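Side-chain contacts in DPS family protein (Vibrio cholerae O1 biovar El Tor, PDB 3IQ1), which probably binds iron and oxidises it, as a twelve-subunit member of the ferritin-like Dps family: residues Asn24-Asn29 against Asp68-Arg73; Arg122-Leu127 against Ala138-Tyr143. All coordinates share one frame; numbering follows the deposited sequence.

Contact 1: Asn24-Asn29 against Asp68-Arg73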
# COMPACT_ATOMS: atom_id res chain seq x y z
N ASN B 24 -3.56 12.59 -36.62
CA ASN B 24 -2.34 11.94 -37.03
C ASN B 24 -1.22 12.94 -37.19
O ASN B 24 -0.07 12.64 -36.80
CB ASN B 24 -2.53 11.19 -38.36
CG ASN B 24 -2.73 9.74 -38.17
OD1 ASN B 24 -3.59 9.11 -38.87
ND2 ASN B 24 -1.96 9.16 -37.27
N ASN B 25 -1.50 14.13 -37.71
CA ASN B 25 -0.42 15.16 -37.78
C ASN B 25 -0.01 15.59 -36.39
O ASN B 25 1.15 15.82 -36.09
CB ASN B 25 -0.84 16.35 -38.64
CG ASN B 25 -0.88 16.01 -40.10
OD1 ASN B 25 -0.15 15.10 -40.59
ND2 ASN B 25 -1.69 16.78 -40.85
N LEU B 26 -0.98 15.67 -35.50
CA LEU B 26 -0.67 15.97 -34.10
C LEU B 26 0.23 14.90 -33.49
O LEU B 26 1.18 15.22 -32.78
CB LEU B 26 -1.94 16.14 -33.29
CG LEU B 26 -1.81 16.52 -31.80
CD1 LEU B 26 -1.21 17.88 -31.58
CD2 LEU B 26 -3.18 16.41 -31.15
N LEU B 27 -0.12 13.64 -33.70
CA LEU B 27 0.64 12.48 -33.21
C LEU B 27 2.08 12.54 -33.70
O LEU B 27 3.00 12.31 -32.92
CB LEU B 27 -0.07 11.20 -33.65
CG LEU B 27 0.65 9.90 -33.34
CD1 LEU B 27 0.89 9.74 -31.85
CD2 LEU B 27 -0.14 8.73 -33.88
N ALA B 28 2.28 12.88 -34.97
CA ALA B 28 3.64 13.08 -35.51
C ALA B 28 4.45 14.11 -34.74
O ALA B 28 5.62 13.88 -34.43
CB ALA B 28 3.56 13.47 -36.98
N ASN B 29 3.81 15.24 -34.44
CA ASN B 29 4.45 16.26 -33.65
C ASN B 29 4.77 15.73 -32.26
O ASN B 29 5.86 15.99 -31.75
CB ASN B 29 3.59 17.50 -33.59
CG ASN B 29 3.68 18.33 -34.89
OD1 ASN B 29 2.62 18.76 -35.43
ND2 ASN B 29 4.84 18.57 -35.37
N ASP B 68 -0.24 7.62 -26.41
CA ASP B 68 -1.04 6.37 -26.31
C ASP B 68 -2.53 6.69 -26.57
O ASP B 68 -3.19 6.06 -27.41
CB ASP B 68 -0.91 5.76 -24.90
CG ASP B 68 0.54 5.38 -24.50
OD1 ASP B 68 1.41 5.38 -25.38
OD2 ASP B 68 0.79 5.03 -23.29
N GLU B 69 -3.02 7.71 -25.88
CA GLU B 69 -4.44 8.10 -25.93
C GLU B 69 -4.81 8.66 -27.31
O GLU B 69 -5.89 8.47 -27.79
CB GLU B 69 -4.86 9.02 -24.76
CG GLU B 69 -6.41 9.09 -24.45
CD GLU B 69 -6.81 9.75 -23.10
OE1 GLU B 69 -8.02 9.82 -22.79
OE2 GLU B 69 -5.93 10.19 -22.34
N LEU B 70 -3.87 9.36 -27.92
CA LEU B 70 -4.10 9.91 -29.24
C LEU B 70 -4.17 8.85 -30.33
O LEU B 70 -5.09 8.84 -31.15
CB LEU B 70 -2.99 10.93 -29.50
CG LEU B 70 -2.96 11.78 -30.68
CD1 LEU B 70 -4.33 12.50 -30.88
CD2 LEU B 70 -1.81 12.82 -30.47
N ALA B 71 -3.23 7.89 -30.33
CA ALA B 71 -3.31 6.79 -31.28
C ALA B 71 -4.62 6.00 -31.09
O ALA B 71 -5.24 5.66 -32.10
CB ALA B 71 -2.11 5.82 -31.11
N GLU B 72 -5.03 5.79 -29.85
CA GLU B 72 -6.30 5.08 -29.55
C GLU B 72 -7.51 5.88 -30.06
O GLU B 72 -8.49 5.29 -30.55
CB GLU B 72 -6.47 4.84 -28.08
CG GLU B 72 -5.56 3.89 -27.50
CD GLU B 72 -5.94 3.59 -26.07
OE1 GLU B 72 -6.50 4.50 -25.35
OE2 GLU B 72 -5.65 2.45 -25.71
N ARG B 73 -7.48 7.20 -29.95
CA ARG B 73 -8.59 8.03 -30.48
C ARG B 73 -8.68 7.88 -32.01
O ARG B 73 -9.74 7.79 -32.56
CB ARG B 73 -8.44 9.52 -30.10
CG ARG B 73 -9.62 10.38 -30.44
CD ARG B 73 -10.90 9.99 -29.70
NE ARG B 73 -12.08 10.54 -30.33
CZ ARG B 73 -13.31 10.10 -30.10
NH1 ARG B 73 -13.51 9.18 -29.15
NH2 ARG B 73 -14.35 10.62 -30.74
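Leu70 reaches from helix 49-76 into the angle between Leu26 and Leu27 of helix 13-43, and the side-chain contacts are all apolar. The evidence centres on one methyl: Leu70 CD2 lies 3.7 Å from Leu27 CA and equally near Leu27 N, so it presses on the backbone, while Leu27 CB stands 4.0 Å from Leu70 CD2. Roughly at right angles to that approach, Leu26 CD2 comes within 3.9 Å of Leu70 CD2 and 4.1 Å of Leu70 CD1, the two side chains themselves crossing at about a right angle. Leu70 carries its CG opposite the backbone N (chi1 -174°), which directs the branch toward helix 13-43, with CD2 reaching furthest across. Ala71 adds a looser touch, its CB 4.5 Å from Leu27 CD2.

The local axes approach to 9.9 Å at 159°, nearly antiparallel, as befits neighbouring helices of the ferritin-like four-helix bundle. Leu26 also packs on Leu117 and Gln121 of helix 103-131, and Leu27 meets Tyr88 of the short helix 85-91.

Charged groups of 68-73 find partners elsewhere: Arg73 forms salt bridges through NH2 to Asp133 OD1 of the same chain and through NH1 to Glu148 OE1 of a neighbouring subunit, and Asp68 OD1 pairs with Arg38 NH2 of a different neighbour.

Contact 2: Arg122-Leu127 against Ala138-Tyr143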
# COMPACT_ATOMS: atom_id res chain seq x y z
N ARG B 122 -6.05 23.31 -30.42
CA ARG B 122 -7.15 24.25 -30.50
C ARG B 122 -7.87 24.18 -31.87
O ARG B 122 -9.09 24.25 -31.96
CB ARG B 122 -6.63 25.65 -30.26
CG ARG B 122 -6.17 25.85 -28.80
CD ARG B 122 -5.44 27.15 -28.65
NE ARG B 122 -5.04 27.38 -27.27
CZ ARG B 122 -3.87 27.88 -26.89
NH1 ARG B 122 -2.96 28.26 -27.81
NH2 ARG B 122 -3.60 28.04 -25.57
N ASP B 123 -7.08 23.99 -32.92
CA ASP B 123 -7.68 23.84 -34.24
C ASP B 123 -8.53 22.58 -34.35
O ASP B 123 -9.64 22.64 -34.86
CB ASP B 123 -6.62 23.81 -35.32
CG ASP B 123 -6.09 25.18 -35.67
OD1 ASP B 123 -6.69 26.22 -35.27
OD2 ASP B 123 -5.09 25.23 -36.44
N ILE B 124 -8.00 21.47 -33.83
CA ILE B 124 -8.75 20.23 -33.80
C ILE B 124 -10.00 20.36 -32.95
O ILE B 124 -11.09 19.87 -33.30
CB ILE B 124 -7.89 19.02 -33.36
CG1 ILE B 124 -6.79 18.78 -34.39
CG2 ILE B 124 -8.78 17.77 -33.18
CD1 ILE B 124 -5.67 17.86 -33.89
N LEU B 125 -9.86 20.99 -31.77
CA LEU B 125 -11.03 21.23 -30.92
C LEU B 125 -12.12 21.98 -31.67
O LEU B 125 -13.30 21.63 -31.58
CB LEU B 125 -10.64 22.01 -29.67
CG LEU B 125 -11.75 22.39 -28.71
CD1 LEU B 125 -12.41 21.18 -28.17
CD2 LEU B 125 -11.13 23.21 -27.56
N GLU B 126 -11.73 23.02 -32.38
CA GLU B 126 -12.72 23.81 -33.13
C GLU B 126 -13.41 22.97 -34.20
O GLU B 126 -14.63 23.01 -34.35
CB GLU B 126 -12.03 25.00 -33.80
CG GLU B 126 -12.97 26.00 -34.40
CD GLU B 126 -12.30 27.32 -34.84
OE1 GLU B 126 -11.23 27.69 -34.31
OE2 GLU B 126 -12.90 27.97 -35.73
N LEU B 127 -12.63 22.20 -34.95
CA LEU B 127 -13.18 21.36 -36.04
C LEU B 127 -14.14 20.33 -35.44
O LEU B 127 -15.23 20.08 -35.96
CB LEU B 127 -12.04 20.68 -36.78
CG LEU B 127 -12.47 19.75 -37.92
CD1 LEU B 127 -13.28 20.53 -38.98
CD2 LEU B 127 -11.22 19.10 -38.55
N ALA B 138 -13.27 16.48 -26.19
CA ALA B 138 -12.97 16.28 -24.79
C ALA B 138 -11.50 15.97 -24.63
O ALA B 138 -10.89 16.39 -23.70
CB ALA B 138 -13.84 15.13 -24.22
N LEU B 139 -10.94 15.17 -25.53
CA LEU B 139 -9.50 14.86 -25.47
C LEU B 139 -8.66 16.11 -25.65
O LEU B 139 -7.72 16.34 -24.91
CB LEU B 139 -9.13 13.84 -26.54
CG LEU B 139 -7.73 13.22 -26.46
CD1 LEU B 139 -7.60 12.45 -25.12
CD2 LEU B 139 -7.36 12.27 -27.62
N MSE B 140 -8.99 16.91 -26.65
CA MSE B 140 -8.25 18.15 -26.90
C MSE B 140 -8.34 19.09 -25.70
O MSE B 140 -7.36 19.72 -25.33
CB MSE B 140 -8.73 18.85 -28.17
CG MSE B 140 -8.48 18.11 -29.45
SE MSE B 140 -6.73 17.57 -29.90
CE MSE B 140 -6.78 15.84 -28.98
N SER B 141 -9.53 19.15 -25.08
CA SER B 141 -9.73 19.98 -23.91
C SER B 141 -8.79 19.62 -22.78
O SER B 141 -8.14 20.49 -22.16
CB SER B 141 -11.18 19.91 -23.48
OG SER B 141 -11.42 20.59 -22.25
N ASP B 142 -8.71 18.33 -22.52
CA ASP B 142 -7.80 17.82 -21.50
C ASP B 142 -6.36 18.22 -21.83
O ASP B 142 -5.62 18.69 -20.96
CB ASP B 142 -7.86 16.30 -21.40
CG ASP B 142 -9.13 15.80 -20.74
OD1 ASP B 142 -9.89 16.59 -20.15
OD2 ASP B 142 -9.32 14.60 -20.73
N TYR B 143 -5.93 18.01 -23.07
CA TYR B 143 -4.56 18.29 -23.44
C TYR B 143 -4.22 19.77 -23.33
O TYR B 143 -3.16 20.16 -22.82
CB TYR B 143 -4.24 17.80 -24.85
CG TYR B 143 -4.21 16.27 -25.04
CD1 TYR B 143 -4.57 15.38 -24.02
CD2 TYR B 143 -3.81 15.74 -26.21
CE1 TYR B 143 -4.51 13.99 -24.18
CE2 TYR B 143 -3.80 14.34 -26.42
CZ TYR B 143 -4.15 13.49 -25.39
OH TYR B 143 -4.09 12.15 -25.59
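Arg122 NH2 is gripped twice, by a salt bridge to Glu148 OE2 of the same chain and a hydrogen bond to Ile9 O of a neighbouring subunit; Arg122 points away from Met140, which is met instead by Ile124 and Leu125, two and three residues further on. Two groups thus fix this end of the guanidinium, and the carboxylate probably stabilises its positive charge.

The contact itself is apolar and is built round Met140, present as selenomethionine. Its CG lies 3.8 Å from Ile124 CG2, and its SE rests against the branch point of the same isoleucine, 3.9 Å from Ile124 CB and likewise from CG2. Ile124 CD1 approaches SE more loosely, at 4.1 Å. Two torsions account for this: chi1 of -65° puts CG of Met140 beside its own backbone N, and the bend at chi2 (-56°) brings SE to Ile124; chi3 (88°) then sets CE. The two side chains pass each other at a slant. Leu125 meets Met140 nearer the backbones: its CB is 4.0 Å from Met140 CB, and its N is 3.9 Å from Met140 CG. The CA atoms of Leu125 and Met140 are only 5.8 Å apart, so the helices are close at this point.

These are the last two long helices of the ferritin-like bundle, 103-131 and 134-158, running in broadly opposite directions on either side of a short turn. Within 138-143, Leu139 CG stands 3.7 Å above one face of the Tyr143 ring, offset toward its rim. Ile124 continues onto Leu19 and Ala22 of helix 13-43. Two polar side chains of 138-143 reach neighbouring subunits: Ser141 OG is hydrogen-bonded to Glu134 OE2 of one, and Asp142 OD2 forms a salt bridge with Arg145 NH1 of another.

Overall arrangement
Contact 1 and contact 2 lie in series along the chain, the first joining helices 13-43 and 49-76, the second helices 103-131 and 134-158. Between them they sample all four long helices of the bundle, with centres 12 Å apart. They also touch: Tyr143 OH comes to 3.3 Å from Glu69 CB, Leu139 CD1 lies 3.5 Å from Glu69 CD, and Leu26 packs on Met140. The two helix pairs thus pack directly on each other through these side chains. Both contacts border the same neighbouring subunit, so this part of the bundle is tied directly into the assembly of twelve chains.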